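Local coordinates for protein phosphoribosylaminoimidazole-succinocarboxamide synthase (Saccharomyces cerevisiae, PDB 1OBD) that catalyses the ATP-dependent joining of L-aspartate to the carboxylate of CAIR, giving SAICAR in de novo purine biosynthesis, at residues A[15-20]-A[36-41]; A[73-78]-A[107-112]; A[114-119]-A[181-186]. One frame throughout, in Å; residues are numbered along the deposited sequence. Where two conformers were deposited one is given.

Contact 1. Residues A[15-20]-A[36-41]. With ATP (adenosine-5'-triphosphate), chain B.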
loop_
_atom_site.group_PDB
_atom_site.type_symbol
_atom_site.label_atom_id
_atom_site.label_comp_id
_atom_site.label_asym_id
_atom_site.label_seq_id
_atom_site.Cartn_x
_atom_site.Cartn_y
_atom_site.Cartn_z
ATOM N N VAL A 15 10.759 -14.125 -7.291
ATOM C CA VAL A 15 10.339 -13.299 -8.398
ATOM C C VAL A 15 10.855 -11.882 -8.229
ATOM O O VAL A 15 11.317 -11.284 -9.204
ATOM C CB VAL A 15 8.798 -13.307 -8.525
ATOM C CG1 VAL A 15 8.319 -12.290 -9.573
ATOM C CG2 VAL A 15 8.299 -14.684 -8.853
ATOM N N ALA A 16 10.810 -11.354 -7.010
ATOM C CA ALA A 16 11.234 -10.006 -6.745
ATOM C C ALA A 16 11.434 -9.786 -5.276
ATOM O O ALA A 16 10.812 -10.464 -4.515
ATOM C CB ALA A 16 10.155 -9.035 -7.216
ATOM N N ARG A 17 12.288 -8.848 -4.863
ATOM C CA ARG A 17 12.183 -8.205 -3.527
ATOM C C ARG A 17 11.968 -6.721 -3.659
ATOM O O ARG A 17 12.814 -6.040 -4.292
ATOM C CB ARG A 17 13.372 -8.489 -2.594
ATOM C CG ARG A 17 13.403 -9.912 -2.025
ATOM C CD ARG A 17 14.251 -10.071 -0.741
ATOM N NE ARG A 17 14.590 -11.473 -0.462
ATOM C CZ ARG A 17 15.759 -12.061 -0.722
ATOM N NH1 ARG A 17 15.942 -13.330 -0.426
ATOM N NH2 ARG A 17 16.755 -11.382 -1.270
ATOM N N GLY A 18 10.884 -6.178 -3.134
ATOM C CA GLY A 18 10.593 -4.759 -3.115
ATOM C C GLY A 18 11.202 -4.116 -1.872
ATOM O O GLY A 18 12.029 -4.752 -1.203
ATOM N N LYS A 19 10.744 -2.930 -1.526
ATOM C CA LYS A 19 11.217 -2.248 -0.323
ATOM C C LYS A 19 10.871 -3.092 0.895
ATOM O O LYS A 19 11.618 -3.162 1.866
ATOM C CB LYS A 19 10.558 -0.861 -0.172
ATOM C CG LYS A 19 10.877 0.182 -1.243
ATOM C CD LYS A 19 12.344 0.595 -1.221
ATOM C CE LYS A 19 13.172 -0.175 -2.265
ATOM N NZ LYS A 19 13.262 0.486 -3.614
ATOM N N VAL A 20 9.735 -3.736 0.838
ATOM C CA VAL A 20 9.168 -4.351 2.012
ATOM C C VAL A 20 8.732 -5.780 1.785
ATOM O O VAL A 20 8.727 -6.583 2.696
ATOM C CB VAL A 20 7.958 -3.535 2.525
ATOM C CG1 VAL A 20 7.164 -4.262 3.587
ATOM C CG2 VAL A 20 8.371 -2.156 2.959
ATOM N N THR A 36 7.613 -8.324 4.722
ATOM C CA THR A 36 8.610 -8.317 5.780
ATOM C C THR A 36 8.331 -7.138 6.717
ATOM O O THR A 36 7.407 -6.344 6.532
ATOM C CB THR A 36 10.007 -8.239 5.240
ATOM O OG1 THR A 36 10.289 -6.921 4.775
ATOM C CG2 THR A 36 10.217 -9.269 4.144
ATOM N N ASP A 37 9.184 -7.017 7.724
ATOM C CA ASP A 37 9.127 -5.933 8.705
ATOM C C ASP A 37 10.029 -4.754 8.366
ATOM O O ASP A 37 10.197 -3.860 9.201
ATOM C CB ASP A 37 9.458 -6.491 10.091
ATOM C CG ASP A 37 8.442 -7.467 10.600
ATOM O OD1 ASP A 37 8.811 -8.265 11.505
ATOM O OD2 ASP A 37 7.291 -7.480 10.147
ATOM N N ARG A 38 10.565 -4.729 7.156
ATOM C CA ARG A 38 11.313 -3.575 6.711
ATOM C C ARG A 38 10.424 -2.340 6.609
ATOM O O ARG A 38 9.218 -2.441 6.437
ATOM C CB ARG A 38 11.961 -3.879 5.369
ATOM C CG ARG A 38 12.916 -5.056 5.378
ATOM C CD ARG A 38 13.586 -5.259 4.055
ATOM N NE ARG A 38 12.740 -5.467 2.852
ATOM C CZ ARG A 38 12.463 -6.605 2.266
ATOM N NH1 ARG A 38 12.861 -7.752 2.746
ATOM N NH2 ARG A 38 11.759 -6.579 1.115
ATOM N N ILE A 39 11.063 -1.186 6.701
ATOM C CA ILE A 39 10.373 0.091 6.633
ATOM C C ILE A 39 11.253 1.037 5.837
ATOM O O ILE A 39 12.478 0.965 5.925
ATOM C CB ILE A 39 10.051 0.666 8.045
ATOM C CG1 ILE A 39 9.260 1.959 7.940
ATOM C CG2 ILE A 39 11.290 0.796 8.897
ATOM C CD1 ILE A 39 8.598 2.347 9.284
ATOM N N SER A 40 10.646 1.920 5.073
ATOM C CA SER A 40 11.397 2.908 4.310
ATOM C C SER A 40 10.954 4.289 4.693
ATOM O O SER A 40 9.822 4.505 5.130
ATOM C CB SER A 40 11.265 2.628 2.827
ATOM O OG SER A 40 9.975 2.880 2.374
ATOM N N ALA A 41 11.858 5.238 4.539
ATOM C CA ALA A 41 11.543 6.646 4.669
ATOM C C ALA A 41 12.465 7.375 3.703
ATOM O O ALA A 41 13.596 6.974 3.499
ATOM C CB ALA A 41 11.754 7.119 6.044
HETATM P PG ATP B . 7.757 -1.396 -3.900
HETATM O O1G ATP B . 8.190 -1.752 -2.517
HETATM O O2G ATP B . 6.235 -1.565 -4.091
HETATM O O3G ATP B . 8.176 0.052 -4.180
HETATM P PB ATP B . 7.923 -3.468 -5.801
HETATM O O1B ATP B . 8.991 -4.042 -6.648
HETATM O O2B ATP B . 6.687 -3.011 -6.561
HETATM O O3B ATP B . 8.576 -2.312 -4.951
HETATM P PA ATP B . 6.137 -5.187 -4.348
HETATM O O1A ATP B . 6.209 -5.666 -2.958
HETATM O O2A ATP B . 5.041 -4.154 -4.557
HETATM O O3A ATP B . 7.547 -4.549 -4.688
HETATM O "O5'" ATP B . 6.027 -6.422 -5.342
HETATM C "C5'" ATP B . 4.804 -6.693 -5.977
HETATM C "C4'" ATP B . 5.078 -7.000 -7.437
HETATM O "O4'" ATP B . 4.066 -7.847 -7.916
HETATM C "C3'" ATP B . 4.991 -5.741 -8.250
HETATM O "O3'" ATP B . 5.838 -5.933 -9.380
HETATM C "C2'" ATP B . 3.501 -5.680 -8.598
HETATM O "O2'" ATP B . 3.119 -4.925 -9.707
HETATM C "C1'" ATP B . 3.256 -7.149 -8.865
HETATM N N9 ATP B . 1.930 -7.752 -8.600
HETATM C C8 ATP B . 1.072 -7.307 -7.632
HETATM N N7 ATP B . 0.039 -8.125 -7.629
HETATM C C5 ATP B . 0.157 -9.088 -8.588
HETATM C C6 ATP B . -0.594 -10.172 -9.055
HETATM N N6 ATP B . -1.664 -10.686 -8.471
HETATM N N1 ATP B . -0.105 -10.921 -10.094
HETATM C C2 ATP B . 1.106 -10.651 -10.654
HETATM N N3 ATP B . 1.857 -9.598 -10.222
HETATM C C4 ATP B . 1.385 -8.838 -9.206
#
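Two torsions set Thr36 and Arg38 against the carbonyls of residues 18-20. In Thr36, OG1 is tucked between the backbone N and the carbonyl carbon (chi1 75°), where it reaches the carbonyl of Val20. The Arg38 chain runs out from its backbone and then bends at chi3 (-57°), which turns the guanidinium back along the turn. Its NE meets Lys19 O at 2.7 Å in a nearly straight bond (175°). The oxygen lies close to the guanidinium plane, while NE approaches from above the plane of the carbonyl. NH2 adds a weak, bent bond to Gly18 O at 3.0 Å, so two successive carbonyls share one arginine. Val20 O lies over a face of the same group without bonding to it. It is already gripped twice, by Thr36 OG1 at 2.6 Å and by Thr36 N at 2.9 Å, the two donors coming from opposite faces of the carbonyl plane. OG1 also takes the N-H of Arg38, 3.2 Å from OG1, which closes an ST turn. The methyls of Val20 rest on backbone oxygens, CG2 lying 3.6 Å from Arg38 O. Beyond the contact, Asp22 forms a salt bridge with Arg38 NH1. With its carbonyls held by Thr36 and Arg38, the turn offers its other side to the nucleotide: Lys19 N donates to ATP O1G at 3.0 Å, and Gly18 comes so close to O3A that a CB there would clash. The arrangement is that of a glycine-containing hairpin loop between strands 14-17 and 21-27 that closes over the ATP phosphates.

Contact 2. Residues A[73-78]-A[107-112]. With AMP (adenosine monophosphate), chain G; ATP (adenosine-5'-triphosphate), chain B; SO4 (sulfate ion), chain D.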
loop_
_atom_site.group_PDB
_atom_site.type_symbol
_atom_site.label_atom_id
_atom_site.label_comp_id
_atom_site.label_asym_id
_atom_site.label_seq_id
_atom_site.Cartn_x
_atom_site.Cartn_y
_atom_site.Cartn_z
ATOM N N ARG A 73 -13.383 -7.923 -7.607
ATOM C CA ARG A 73 -12.659 -9.194 -7.498
ATOM C C ARG A 73 -11.228 -8.895 -7.116
ATOM O O ARG A 73 -10.696 -7.888 -7.505
ATOM C CB ARG A 73 -12.619 -9.924 -8.825
ATOM C CG ARG A 73 -13.872 -10.628 -9.213
ATOM C CD ARG A 73 -13.659 -11.427 -10.461
ATOM N NE ARG A 73 -12.590 -12.426 -10.325
ATOM C CZ ARG A 73 -11.949 -13.021 -11.330
ATOM N NH1 ARG A 73 -12.241 -12.743 -12.595
ATOM N NH2 ARG A 73 -10.997 -13.911 -11.070
ATOM N N ASN A 74 -10.618 -9.811 -6.399
ATOM C CA ASN A 74 -9.228 -9.632 -5.971
ATOM C C ASN A 74 -8.383 -10.860 -6.306
ATOM O O ASN A 74 -8.882 -11.895 -6.684
ATOM C CB ASN A 74 -9.108 -9.268 -4.487
ATOM C CG ASN A 74 -9.585 -10.364 -3.602
ATOM O OD1 ASN A 74 -9.040 -11.477 -3.624
ATOM N ND2 ASN A 74 -10.601 -10.096 -2.807
ATOM N N HIS A 75 -7.075 -10.722 -6.152
ATOM C CA HIS A 75 -6.122 -11.772 -6.533
ATOM C C HIS A 75 -5.944 -12.876 -5.516
ATOM O O HIS A 75 -5.174 -13.802 -5.774
ATOM C CB HIS A 75 -4.733 -11.177 -6.911
ATOM C CG HIS A 75 -3.994 -10.487 -5.783
ATOM N ND1 HIS A 75 -2.702 -10.001 -5.931
ATOM C CD2 HIS A 75 -4.354 -10.199 -4.503
ATOM C CE1 HIS A 75 -2.308 -9.465 -4.790
ATOM N NE2 HIS A 75 -3.279 -9.564 -3.906
ATOM N N LEU A 76 -6.600 -12.810 -4.358
ATOM C CA LEU A 76 -6.344 -13.851 -3.364
ATOM C C LEU A 76 -6.798 -15.216 -3.836
ATOM O O LEU A 76 -7.889 -15.374 -4.377
ATOM C CB LEU A 76 -7.054 -13.564 -2.056
ATOM C CG LEU A 76 -6.664 -12.250 -1.381
ATOM C CD1 LEU A 76 -7.575 -11.958 -0.159
ATOM C CD2 LEU A 76 -5.207 -12.203 -0.994
ATOM N N VAL A 77 -5.976 -16.210 -3.608
ATOM C CA VAL A 77 -6.436 -17.603 -3.743
ATOM C C VAL A 77 -7.368 -17.955 -2.597
ATOM O O VAL A 77 -7.055 -17.745 -1.461
ATOM C CB VAL A 77 -5.206 -18.562 -3.762
ATOM C CG1 VAL A 77 -5.681 -20.015 -3.795
ATOM C CG2 VAL A 77 -4.318 -18.294 -4.959
ATOM N N ASP A 78 -8.513 -18.545 -2.931
ATOM C CA ASP A 78 -9.484 -19.062 -1.958
ATOM C C ASP A 78 -8.775 -20.232 -1.197
ATOM O O ASP A 78 -8.372 -21.245 -1.790
ATOM C CB ASP A 78 -10.840 -19.112 -2.756
ATOM C CG ASP A 78 -11.519 -17.752 -2.849
ATOM O OD1 ASP A 78 -12.451 -17.625 -3.665
ATOM O OD2 ASP A 78 -11.219 -16.771 -2.153
ATOM N N LEU A 107 0.618 -13.938 1.689
ATOM C CA LEU A 107 -0.599 -14.078 0.928
ATOM C C LEU A 107 -0.335 -14.889 -0.329
ATOM O O LEU A 107 0.593 -14.613 -1.088
ATOM C CB LEU A 107 -1.157 -12.733 0.553
ATOM C CG LEU A 107 -1.683 -11.912 1.742
ATOM C CD1 LEU A 107 -2.122 -10.549 1.246
ATOM C CD2 LEU A 107 -2.772 -12.592 2.512
ATOM N N LEU A 108 -1.170 -15.885 -0.550
ATOM C CA LEU A 108 -1.178 -16.703 -1.736
ATOM C C LEU A 108 -2.064 -16.034 -2.769
ATOM O O LEU A 108 -3.251 -15.792 -2.504
ATOM C CB LEU A 108 -1.664 -18.114 -1.418
ATOM C CG LEU A 108 -1.427 -19.153 -2.484
ATOM C CD1 LEU A 108 0.068 -19.461 -2.572
ATOM C CD2 LEU A 108 -2.222 -20.427 -2.180
ATOM N N VAL A 109 -1.493 -15.708 -3.929
ATOM C CA VAL A 109 -2.224 -14.903 -4.898
ATOM C C VAL A 109 -2.145 -15.493 -6.299
ATOM O O VAL A 109 -1.144 -16.101 -6.681
ATOM C CB VAL A 109 -1.798 -13.426 -4.868
ATOM C CG1 VAL A 109 -1.865 -12.836 -3.492
ATOM C CG2 VAL A 109 -0.432 -13.215 -5.461
ATOM N N HIS A 110 -3.227 -15.324 -7.045
ATOM C CA HIS A 110 -3.240 -15.684 -8.444
ATOM C C HIS A 110 -2.434 -14.681 -9.244
ATOM O O HIS A 110 -2.579 -13.450 -9.065
ATOM C CB HIS A 110 -4.696 -15.637 -8.967
ATOM C CG HIS A 110 -5.605 -16.673 -8.381
ATOM N ND1 HIS A 110 -5.472 -18.014 -8.649
ATOM C CD2 HIS A 110 -6.677 -16.560 -7.549
ATOM C CE1 HIS A 110 -6.408 -18.688 -7.998
ATOM N NE2 HIS A 110 -7.151 -17.833 -7.321
ATOM N N LYS A 111 -1.602 -15.200 -10.145
ATOM C CA LYS A 111 -0.917 -14.407 -11.147
ATOM C C LYS A 111 -1.901 -13.871 -12.086
ATOM O O LYS A 111 -2.665 -14.638 -12.692
ATOM C CB LYS A 111 -0.059 -15.287 -12.020
ATOM C CG LYS A 111 1.208 -15.497 -11.463
ATOM C CD LYS A 111 2.133 -16.150 -12.506
ATOM C CE LYS A 111 3.305 -16.773 -11.824
ATOM N NZ LYS A 111 4.047 -17.621 -12.794
ATOM N N HIS A 112 -1.905 -12.571 -12.242
ATOM C CA HIS A 112 -2.771 -11.976 -13.203
ATOM C C HIS A 112 -1.963 -11.177 -14.196
ATOM O O HIS A 112 -0.819 -10.777 -13.933
ATOM C CB HIS A 112 -3.802 -11.077 -12.489
ATOM C CG HIS A 112 -4.974 -11.849 -11.951
ATOM N ND1 HIS A 112 -5.947 -12.394 -12.753
ATOM C CD2 HIS A 112 -5.314 -12.177 -10.688
ATOM C CE1 HIS A 112 -6.835 -13.023 -12.012
ATOM N NE2 HIS A 112 -6.482 -12.890 -10.746
HETATM P P AMP G . -10.835 -17.358 4.696
HETATM O O1P AMP G . -12.100 -17.929 5.366
HETATM O O2P AMP G . -11.216 -16.223 3.828
HETATM O O3P AMP G . -10.152 -18.457 3.852
HETATM O "O5'" AMP G . -9.784 -16.870 5.819
HETATM C "C5'" AMP G . -9.352 -17.748 6.838
HETATM C "C4'" AMP G . -7.898 -17.481 7.217
HETATM O "O4'" AMP G . -7.041 -17.756 6.120
HETATM C "C3'" AMP G . -7.664 -16.035 7.628
HETATM O "O3'" AMP G . -7.050 -15.975 8.896
HETATM C "C2'" AMP G . -6.769 -15.453 6.546
HETATM O "O2'" AMP G . -5.724 -14.677 7.090
HETATM C "C1'" AMP G . -6.209 -16.657 5.799
HETATM N N9 AMP G . -6.191 -16.524 4.323
HETATM C C8 AMP G . -7.286 -16.455 3.507
HETATM N N7 AMP G . -6.881 -16.340 2.215
HETATM C C5 AMP G . -5.534 -16.339 2.206
HETATM C C6 AMP G . -4.651 -16.243 1.147
HETATM N N6 AMP G . -5.101 -16.144 -0.100
HETATM N N1 AMP G . -3.294 -16.292 1.444
HETATM C C2 AMP G . -2.842 -16.381 2.748
HETATM N N3 AMP G . -3.732 -16.473 3.806
HETATM C C4 AMP G . -5.071 -16.445 3.520
HETATM P PG ATP B . 7.757 -1.396 -3.900
HETATM O O1G ATP B . 8.190 -1.752 -2.517
HETATM O O2G ATP B . 6.235 -1.565 -4.091
HETATM O O3G ATP B . 8.176 0.052 -4.180
HETATM P PB ATP B . 7.923 -3.468 -5.801
HETATM O O1B ATP B . 8.991 -4.042 -6.648
HETATM O O2B ATP B . 6.687 -3.011 -6.561
HETATM O O3B ATP B . 8.576 -2.312 -4.951
HETATM P PA ATP B . 6.137 -5.187 -4.348
HETATM O O1A ATP B . 6.209 -5.666 -2.958
HETATM O O2A ATP B . 5.041 -4.154 -4.557
HETATM O O3A ATP B . 7.547 -4.549 -4.688
HETATM O "O5'" ATP B . 6.027 -6.422 -5.342
HETATM C "C5'" ATP B . 4.804 -6.693 -5.977
HETATM C "C4'" ATP B . 5.078 -7.000 -7.437
HETATM O "O4'" ATP B . 4.066 -7.847 -7.916
HETATM C "C3'" ATP B . 4.991 -5.741 -8.250
HETATM O "O3'" ATP B . 5.838 -5.933 -9.380
HETATM C "C2'" ATP B . 3.501 -5.680 -8.598
HETATM O "O2'" ATP B . 3.119 -4.925 -9.707
HETATM C "C1'" ATP B . 3.256 -7.149 -8.865
HETATM N N9 ATP B . 1.930 -7.752 -8.600
HETATM C C8 ATP B . 1.072 -7.307 -7.632
HETATM N N7 ATP B . 0.039 -8.125 -7.629
HETATM C C5 ATP B . 0.157 -9.088 -8.588
HETATM C C6 ATP B . -0.594 -10.172 -9.055
HETATM N N6 ATP B . -1.664 -10.686 -8.471
HETATM N N1 ATP B . -0.105 -10.921 -10.094
HETATM C C2 ATP B . 1.106 -10.651 -10.654
HETATM N N3 ATP B . 1.857 -9.598 -10.222
HETATM C C4 ATP B . 1.385 -8.838 -9.206
HETATM S S SO4 D . -10.981 -15.919 -7.876
HETATM O O1 SO4 D . -9.719 -16.023 -8.619
HETATM O O2 SO4 D . -11.288 -14.481 -7.750
HETATM O O3 SO4 D . -12.128 -16.595 -8.538
HETATM O O4 SO4 D . -10.799 -16.434 -6.512
HETATM O O HOH W 1 -8.108 -13.810 -8.614
HETATM O O HOH W 2 -5.005 -16.293 -0.407
HETATM O O HOH W 3 -9.286 -18.652 -5.691
#
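His75 CB lies at the edge of the His112 ring, 4.0 Å from CD2. One atom further, CG passes Val109 CB. ND1 then accepts a hydrogen from ATP N6, the adenine amino group, at 2.8 Å, with the adenine at the imidazole edge. Over one face, nearly central and closest to CE1 and NE2, sits Val109 CG1, 3.6 Å from the centroid of the His75 ring, a CH-pi contact. With His75 CG between its own backbone N and carbonyl carbon (chi1 65°), the ring stays alongside Val109. This is the adenine end of the ATP pocket: His110 O takes a second hydrogen from N6, and His112 N donates to ATP N1. On the Leu108 side, its N donates to AMP N1 at 2.9 Å. The backbones meet in a single bridge, Leu76 with Val109, flanked by His110 N to His75 O at 2.8 Å and Val77 N to Leu108 O at 3.0 Å. Past it, Val77 CG2 stands over the His110 ring, 3.7 Å from its centroid, a second CH-pi contact. A water at the edge of that ring joins His110 NE2 to a sulfate, which Arg73 NH2 reaches only weakly; Arg73 NH1 forms salt bridges with Glu228 and Asp223.

Contact 3. Residues A[114-119]-A[181-186]. With ATP (adenosine-5'-triphosphate), chain B.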
loop_
_atom_site.group_PDB
_atom_site.type_symbol
_atom_site.label_atom_id
_atom_site.label_comp_id
_atom_site.label_asym_id
_atom_site.label_seq_id
_atom_site.Cartn_x
_atom_site.Cartn_y
_atom_site.Cartn_z
ATOM N N LEU A 114 -1.226 -7.795 -15.344
ATOM C CA LEU A 114 -1.402 -6.522 -14.711
ATOM C C LEU A 114 -1.633 -5.498 -15.798
ATOM O O LEU A 114 -1.214 -5.612 -16.946
ATOM C CB LEU A 114 -0.232 -6.089 -13.784
ATOM C CG LEU A 114 -0.386 -6.373 -12.273
ATOM C CD1 LEU A 114 -0.963 -5.085 -11.590
ATOM C CD2 LEU A 114 -1.115 -7.717 -11.947
ATOM N N ILE A 115 -2.347 -4.507 -15.399
ATOM C CA ILE A 115 -2.492 -3.285 -16.118
ATOM C C ILE A 115 -1.289 -2.456 -15.627
ATOM O O ILE A 115 -1.219 -2.098 -14.455
ATOM C CB ILE A 115 -3.833 -2.659 -15.794
ATOM C CG1 ILE A 115 -4.964 -3.619 -16.226
ATOM C CG2 ILE A 115 -3.954 -1.330 -16.491
ATOM C CD1 ILE A 115 -6.338 -3.231 -15.722
ATOM N N PRO A 116 -0.313 -2.146 -16.498
ATOM C CA PRO A 116 0.918 -1.473 -16.053
ATOM C C PRO A 116 0.760 0.026 -15.869
ATOM O O PRO A 116 1.162 0.878 -16.663
ATOM C CB PRO A 116 1.904 -1.830 -17.147
ATOM C CG PRO A 116 1.084 -1.956 -18.364
ATOM C CD PRO A 116 -0.257 -2.490 -17.940
ATOM N N LEU A 117 0.152 0.340 -14.741
ATOM C CA LEU A 117 -0.192 1.654 -14.327
ATOM C C LEU A 117 -0.276 1.704 -12.796
ATOM O O LEU A 117 -0.794 0.787 -12.164
ATOM C CB LEU A 117 -1.532 1.906 -14.960
ATOM C CG LEU A 117 -2.005 3.298 -15.000
ATOM C CD1 LEU A 117 -1.084 4.247 -15.784
ATOM C CD2 LEU A 117 -3.405 3.368 -15.577
ATOM N N GLU A 118 0.249 2.762 -12.175
ATOM C CA GLU A 118 0.029 3.007 -10.760
ATOM C C GLU A 118 -1.203 3.890 -10.628
ATOM O O GLU A 118 -1.216 5.043 -11.083
ATOM C CB GLU A 118 1.248 3.628 -10.081
ATOM C CG GLU A 118 2.426 2.686 -9.983
ATOM C CD GLU A 118 3.639 3.336 -9.353
ATOM O OE1 GLU A 118 3.755 4.571 -9.441
ATOM O OE2 GLU A 118 4.481 2.627 -8.762
ATOM N N VAL A 119 -2.261 3.346 -10.056
ATOM C CA VAL A 119 -3.556 4.018 -10.026
ATOM C C VAL A 119 -3.735 4.737 -8.706
ATOM O O VAL A 119 -4.239 4.193 -7.744
ATOM C CB VAL A 119 -4.693 3.085 -10.360
ATOM C CG1 VAL A 119 -6.030 3.828 -10.356
ATOM C CG2 VAL A 119 -4.444 2.376 -11.688
ATOM N N GLU A 181 -3.038 6.387 -23.240
ATOM C CA GLU A 181 -2.018 5.977 -24.200
ATOM C C GLU A 181 -1.318 4.710 -23.795
ATOM O O GLU A 181 -0.992 3.883 -24.640
ATOM C CB GLU A 181 -0.980 7.073 -24.366
ATOM C CG GLU A 181 -1.526 8.229 -25.058
ATOM C CD GLU A 181 -2.052 7.932 -26.422
ATOM O OE1 GLU A 181 -1.359 7.213 -27.177
ATOM O OE2 GLU A 181 -3.166 8.430 -26.697
ATOM N N LEU A 182 -1.034 4.567 -22.515
ATOM C CA LEU A 182 -0.299 3.401 -22.040
ATOM C C LEU A 182 -1.114 2.127 -22.011
ATOM O O LEU A 182 -0.589 1.063 -22.329
ATOM C CB LEU A 182 0.264 3.665 -20.659
ATOM C CG LEU A 182 1.345 4.732 -20.598
ATOM C CD1 LEU A 182 1.737 5.021 -19.152
ATOM C CD2 LEU A 182 2.563 4.299 -21.391
ATOM N N VAL A 183 -2.381 2.208 -21.606
ATOM C CA VAL A 183 -3.147 0.992 -21.377
ATOM C C VAL A 183 -4.484 0.915 -22.126
ATOM O O VAL A 183 -5.225 -0.071 -21.992
ATOM C CB VAL A 183 -3.391 0.717 -19.887
ATOM C CG1 VAL A 183 -2.065 0.760 -19.141
ATOM C CG2 VAL A 183 -4.412 1.684 -19.287
ATOM N N GLY A 184 -4.768 1.911 -22.938
ATOM C CA GLY A 184 -6.004 1.971 -23.706
ATOM C C GLY A 184 -7.011 2.876 -23.048
ATOM O O GLY A 184 -7.132 2.953 -21.829
ATOM N N GLU A 185 -7.756 3.591 -23.863
ATOM C CA GLU A 185 -8.708 4.535 -23.332
ATOM C C GLU A 185 -9.795 3.858 -22.522
ATOM O O GLU A 185 -10.136 4.328 -21.430
ATOM C CB GLU A 185 -9.326 5.373 -24.450
ATOM C CG GLU A 185 -10.025 6.622 -23.946
ATOM C CD GLU A 185 -10.888 7.256 -25.010
ATOM O OE1 GLU A 185 -11.895 7.889 -24.638
ATOM O OE2 GLU A 185 -10.558 7.091 -26.204
ATOM N N ASP A 186 -10.355 2.756 -23.009
ATOM C CA ASP A 186 -11.474 2.215 -22.278
ATOM C C ASP A 186 -10.967 1.584 -20.964
ATOM O O ASP A 186 -11.571 1.708 -19.932
ATOM C CB ASP A 186 -12.364 1.288 -23.110
ATOM C CG ASP A 186 -13.639 0.993 -22.393
ATOM O OD1 ASP A 186 -13.866 -0.190 -22.031
ATOM O OD2 ASP A 186 -14.432 1.927 -22.135
HETATM P PG ATP B . 7.757 -1.396 -3.900
HETATM O O1G ATP B . 8.190 -1.752 -2.517
HETATM O O2G ATP B . 6.235 -1.565 -4.091
HETATM O O3G ATP B . 8.176 0.052 -4.180
HETATM P PB ATP B . 7.923 -3.468 -5.801
HETATM O O1B ATP B . 8.991 -4.042 -6.648
HETATM O O2B ATP B . 6.687 -3.011 -6.561
HETATM O O3B ATP B . 8.576 -2.312 -4.951
HETATM P PA ATP B . 6.137 -5.187 -4.348
HETATM O O1A ATP B . 6.209 -5.666 -2.958
HETATM O O2A ATP B . 5.041 -4.154 -4.557
HETATM O O3A ATP B . 7.547 -4.549 -4.688
HETATM O "O5'" ATP B . 6.027 -6.422 -5.342
HETATM C "C5'" ATP B . 4.804 -6.693 -5.977
HETATM C "C4'" ATP B . 5.078 -7.000 -7.437
HETATM O "O4'" ATP B . 4.066 -7.847 -7.916
HETATM C "C3'" ATP B . 4.991 -5.741 -8.250
HETATM O "O3'" ATP B . 5.838 -5.933 -9.380
HETATM C "C2'" ATP B . 3.501 -5.680 -8.598
HETATM O "O2'" ATP B . 3.119 -4.925 -9.707
HETATM C "C1'" ATP B . 3.256 -7.149 -8.865
HETATM N N9 ATP B . 1.930 -7.752 -8.600
HETATM C C8 ATP B . 1.072 -7.307 -7.632
HETATM N N7 ATP B . 0.039 -8.125 -7.629
HETATM C C5 ATP B . 0.157 -9.088 -8.588
HETATM C C6 ATP B . -0.594 -10.172 -9.055
HETATM N N6 ATP B . -1.664 -10.686 -8.471
HETATM N N1 ATP B . -0.105 -10.921 -10.094
HETATM C C2 ATP B . 1.106 -10.651 -10.654
HETATM N N3 ATP B . 1.857 -9.598 -10.222
HETATM C C4 ATP B . 1.385 -8.838 -9.206
#
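Apolar contacts carry the meeting of Val183 with Ile115, Pro116 and Leu117. Val183 splits its two methyls between them. CG1 lies 3.9 Å from Ile115 CG2 and the same distance from Pro116 CD, so it is set against both the branch methyl of the isoleucine and the side of the proline ring. CG2, turned in between the backbone N and the carbonyl carbon of Val183, meets Leu117 CD2 at 4.2 Å. The valine crosses both Ile115 and Leu117 at about a right angle, but runs past Pro116 in the opposite direction. At the margin, Leu182 CD1 approaches Leu117 CD1 at 4.5 Å, a looser touch. With an alanine in place of Val183, Pro116 CD and Leu117 CD2 would probably lose their valine methyl partners and Ile115 CG2 would keep only the CB, opening a gap between the helix end and segment 114-119.

No hydrogen bond links the two segments; the backbone bonds here are local or made to neighbouring strands. Leu117 N bonds to Ile115 O at 2.8 Å across an inverse gamma turn centred on Pro116. Ile115 pairs by its backbone with Phe220 of strand 211-223. On the other side, Gly184 ends helix 176-183 with a positive phi of 100° and stands at the N-cap position of helix 185-208, whose Leu187 and Val191 also touch Ile115.

Ligand contact is confined to Leu114, whose CD2 lies 3.8 Å from ATP C6 at the adenine. With aliphatic carbon alone meeting across the contact, the hold between these two segments is shape and dispersion, with no directional bond.

All three contacts reach the same ATP at different places: contact 1 at the phosphates, contact 2 at the Watson-Crick edge of adenine, contact 3 through Leu114, which lies over a face of the adenine. The centres of contacts 1 and 2 are 20 Å apart, their nearest atoms about 6 Å, and both reach the antiparallel sheet of strands 14-17 and 106-110. Contact 3 follows contact 2 in the chain, centres also 20 Å apart, and both reach the mixed sheet that holds strands 73-74 and 113-122. Contacts 1 and 3 are furthest apart, 25 Å between centres. Bound magnesium lies about 7 Å from Gly18, about 6 Å from the Leu107 side chain and about 12 Å from that of Pro116.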